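Local coordinates for HD domain-containing protein (Aquifex aeolicus, PDB 2HEK), which is of unknown function but binds zinc and GDP and, as an HD-domain protein, may act as a dGTPase, at residues Phe52-Gly57 with Leu83-His88. Residues are numbered along the deposited sequence; the frame is centred on the assembly and turned at random.
Sequences FEHSLG and LHDLGH. With ZN (zinc ion), chain D.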
loop_
_atom_site.group_PDB
_atom_site.type_symbol
_atom_site.label_atom_id
_atom_site.label_comp_id
_atom_site.label_asym_id
_atom_site.label_seq_id
_atom_site.Cartn_x
_atom_site.Cartn_y
_atom_site.Cartn_z
ATOM N N PHE A 52 19.517 1.971 -15.349
ATOM C CA PHE A 52 20.394 1.480 -14.245
ATOM C C PHE A 52 19.565 0.784 -13.191
ATOM O O PHE A 52 19.791 -0.394 -12.873
ATOM C CB PHE A 52 21.193 2.646 -13.655
ATOM C CG PHE A 52 22.174 2.254 -12.563
ATOM C CD1 PHE A 52 23.512 2.029 -12.869
ATOM C CD2 PHE A 52 21.774 2.205 -11.226
ATOM C CE1 PHE A 52 24.438 1.706 -11.867
ATOM C CE2 PHE A 52 22.667 1.853 -10.203
ATOM C CZ PHE A 52 24.041 1.589 -10.541
ATOM N N GLU A 53 18.567 1.471 -12.645
ATOM C CA GLU A 53 17.751 0.824 -11.617
ATOM C C GLU A 53 16.948 -0.328 -12.161
ATOM O O GLU A 53 16.745 -1.334 -11.459
ATOM C CB GLU A 53 16.798 1.816 -10.936
ATOM C CG GLU A 53 17.481 3.071 -10.355
ATOM C CD GLU A 53 17.510 4.238 -11.341
ATOM O OE1 GLU A 53 16.427 4.827 -11.639
ATOM O OE2 GLU A 53 18.628 4.563 -11.796
ATOM N N HIS A 54 16.402 -0.161 -13.368
ATOM C CA HIS A 54 15.689 -1.252 -14.053
ATOM C C HIS A 54 16.584 -2.520 -14.149
ATOM O O HIS A 54 16.149 -3.628 -13.826
ATOM C CB HIS A 54 15.232 -0.813 -15.462
ATOM C CG HIS A 54 14.685 -1.933 -16.292
ATOM N ND1 HIS A 54 13.659 -2.752 -15.852
ATOM C CD2 HIS A 54 15.012 -2.368 -17.539
ATOM C CE1 HIS A 54 13.392 -3.649 -16.788
ATOM N NE2 HIS A 54 14.200 -3.436 -17.817
ATOM N N SER A 55 17.841 -2.353 -14.559
ATOM C CA SER A 55 18.763 -3.516 -14.678
ATOM C C SER A 55 19.009 -4.225 -13.346
ATOM O O SER A 55 19.062 -5.456 -13.318
ATOM C CB SER A 55 20.102 -3.092 -15.304
ATOM O OG SER A 55 19.889 -2.589 -16.616
ATOM N N LEU A 56 19.108 -3.468 -12.245
ATOM C CA LEU A 56 19.237 -4.052 -10.889
ATOM C C LEU A 56 17.980 -4.806 -10.538
ATOM O O LEU A 56 18.026 -5.875 -9.947
ATOM C CB LEU A 56 19.466 -2.938 -9.829
ATOM C CG LEU A 56 20.772 -2.126 -9.857
ATOM C CD1 LEU A 56 20.932 -1.229 -8.625
ATOM C CD2 LEU A 56 21.923 -3.082 -9.896
ATOM N N GLY A 57 16.840 -4.248 -10.928
ATOM C CA GLY A 57 15.539 -4.895 -10.705
ATOM C C GLY A 57 15.404 -6.176 -11.504
ATOM O O GLY A 57 14.904 -7.184 -11.000
ATOM N N LEU A 83 22.747 -7.547 -17.519
ATOM C CA LEU A 83 23.406 -6.850 -18.630
ATOM C C LEU A 83 22.492 -6.648 -19.827
ATOM O O LEU A 83 22.914 -6.146 -20.865
ATOM C CB LEU A 83 24.671 -7.628 -19.038
ATOM C CG LEU A 83 25.645 -7.873 -17.870
ATOM C CD1 LEU A 83 26.825 -8.693 -18.340
ATOM C CD2 LEU A 83 26.144 -6.553 -17.260
ATOM N N HIS A 84 21.226 -7.036 -19.664
ATOM C CA HIS A 84 20.258 -7.029 -20.755
ATOM C C HIS A 84 20.115 -5.700 -21.471
ATOM O O HIS A 84 19.821 -5.679 -22.645
ATOM C CB HIS A 84 18.881 -7.458 -20.252
ATOM C CG HIS A 84 17.907 -7.739 -21.356
ATOM N ND1 HIS A 84 16.897 -6.865 -21.698
ATOM C CD2 HIS A 84 17.794 -8.791 -22.202
ATOM C CE1 HIS A 84 16.200 -7.368 -22.707
ATOM N NE2 HIS A 84 16.722 -8.538 -23.028
ATOM N N ASP A 85 20.280 -4.590 -20.753
ATOM C CA ASP A 85 20.137 -3.242 -21.303
ATOM C C ASP A 85 21.443 -2.530 -21.747
ATOM O O ASP A 85 21.398 -1.352 -22.128
ATOM C CB ASP A 85 19.461 -2.345 -20.239
ATOM C CG ASP A 85 17.940 -2.385 -20.281
ATOM O OD1 ASP A 85 17.330 -3.281 -20.893
ATOM O OD2 ASP A 85 17.327 -1.477 -19.686
ATOM N N LEU A 86 22.590 -3.199 -21.706
ATOM C CA LEU A 86 23.863 -2.506 -21.994
ATOM C C LEU A 86 23.892 -1.817 -23.354
ATOM O O LEU A 86 24.528 -0.767 -23.516
ATOM C CB LEU A 86 25.048 -3.451 -21.890
ATOM C CG LEU A 86 25.507 -3.950 -20.521
ATOM C CD1 LEU A 86 26.664 -4.936 -20.746
ATOM C CD2 LEU A 86 26.000 -2.801 -19.679
ATOM N N GLY A 87 23.192 -2.393 -24.325
ATOM C CA GLY A 87 23.171 -1.871 -25.671
ATOM C C GLY A 87 21.996 -0.936 -26.005
ATOM O O GLY A 87 21.771 -0.643 -27.171
ATOM N N HIS A 88 21.247 -0.472 -24.998
ATOM C CA HIS A 88 20.099 0.402 -25.263
ATOM C C HIS A 88 20.519 1.842 -25.556
ATOM O O HIS A 88 21.320 2.427 -24.832
ATOM C CB HIS A 88 19.095 0.344 -24.100
ATOM C CG HIS A 88 17.660 0.564 -24.609
ATOM N ND1 HIS A 88 16.743 -0.459 -24.687
ATOM C CD2 HIS A 88 17.041 1.666 -25.113
ATOM C CE1 HIS A 88 15.601 0.010 -25.173
ATOM N NE2 HIS A 88 15.756 1.297 -25.444
HETATM ZN ZN ZN D . 14.784 -4.091 -19.913
HETATM O O HOH W 1 21.813 -3.767 -18.322
HETATM O O HOH W 2 16.522 -5.311 -19.035
#
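Between helix 51-69 and the loop that follows helix 74-82 the backbones come nearest at Ser-55 and Asp-85, with CA atoms 6.8 Å apart, and two type I turns, Leu-83 to Leu-86 and Asp-85 to His-88, shape that loop. No direct hydrogen bond joins the segments; the link is made by water and, through a water held by zinc, by the metal. Ser-55 OG lies 3.7 Å from Asp-85 CB. One water donates to Ser-55 OG and accepts from Asp-85 N (3.0 Å), while Ser-55 OG also bonds to the carbonyl of Arg-51, one helical turn back.

His-54 sets CG opposite the main-chain N (chi1 171°), a rotamer that brings NE2 to the zinc ion, 2.3 Å away. Its other nitrogen, ND1, is hydrogen-bonded to Asp-164 OD1, so the ring's rotation is fixed at both nitrogens. The Asp-85 carboxylate meets the ring at its edge: OD2 lies in the ring plane, 3.3 Å from His-54 CD2, with the two planes 48° apart. OD2 also forms a salt bridge with Arg-51, whereas OD1 faces the zinc at a long 2.8 Å. A second water, bound to zinc at 2.3 Å, donates to OD1 and is hydrogen-bonded to His-84 ND1 (3.1 Å). Replacing Asp-85 by alanine removes both oxygens, and is likely to leave Arg-51 without this carboxylate and the zinc-bound water without one acceptor.

Asp-161 completes the zinc's protein trio; with His-84, linked through the water, the set is consistent with the H...HD...D motif of HD domains. The geometry implies one carboxylate with divided duties, OD2 tied to arginine and OD1 turned to the metal and its water, consistent with a hydrolase-type metal centre.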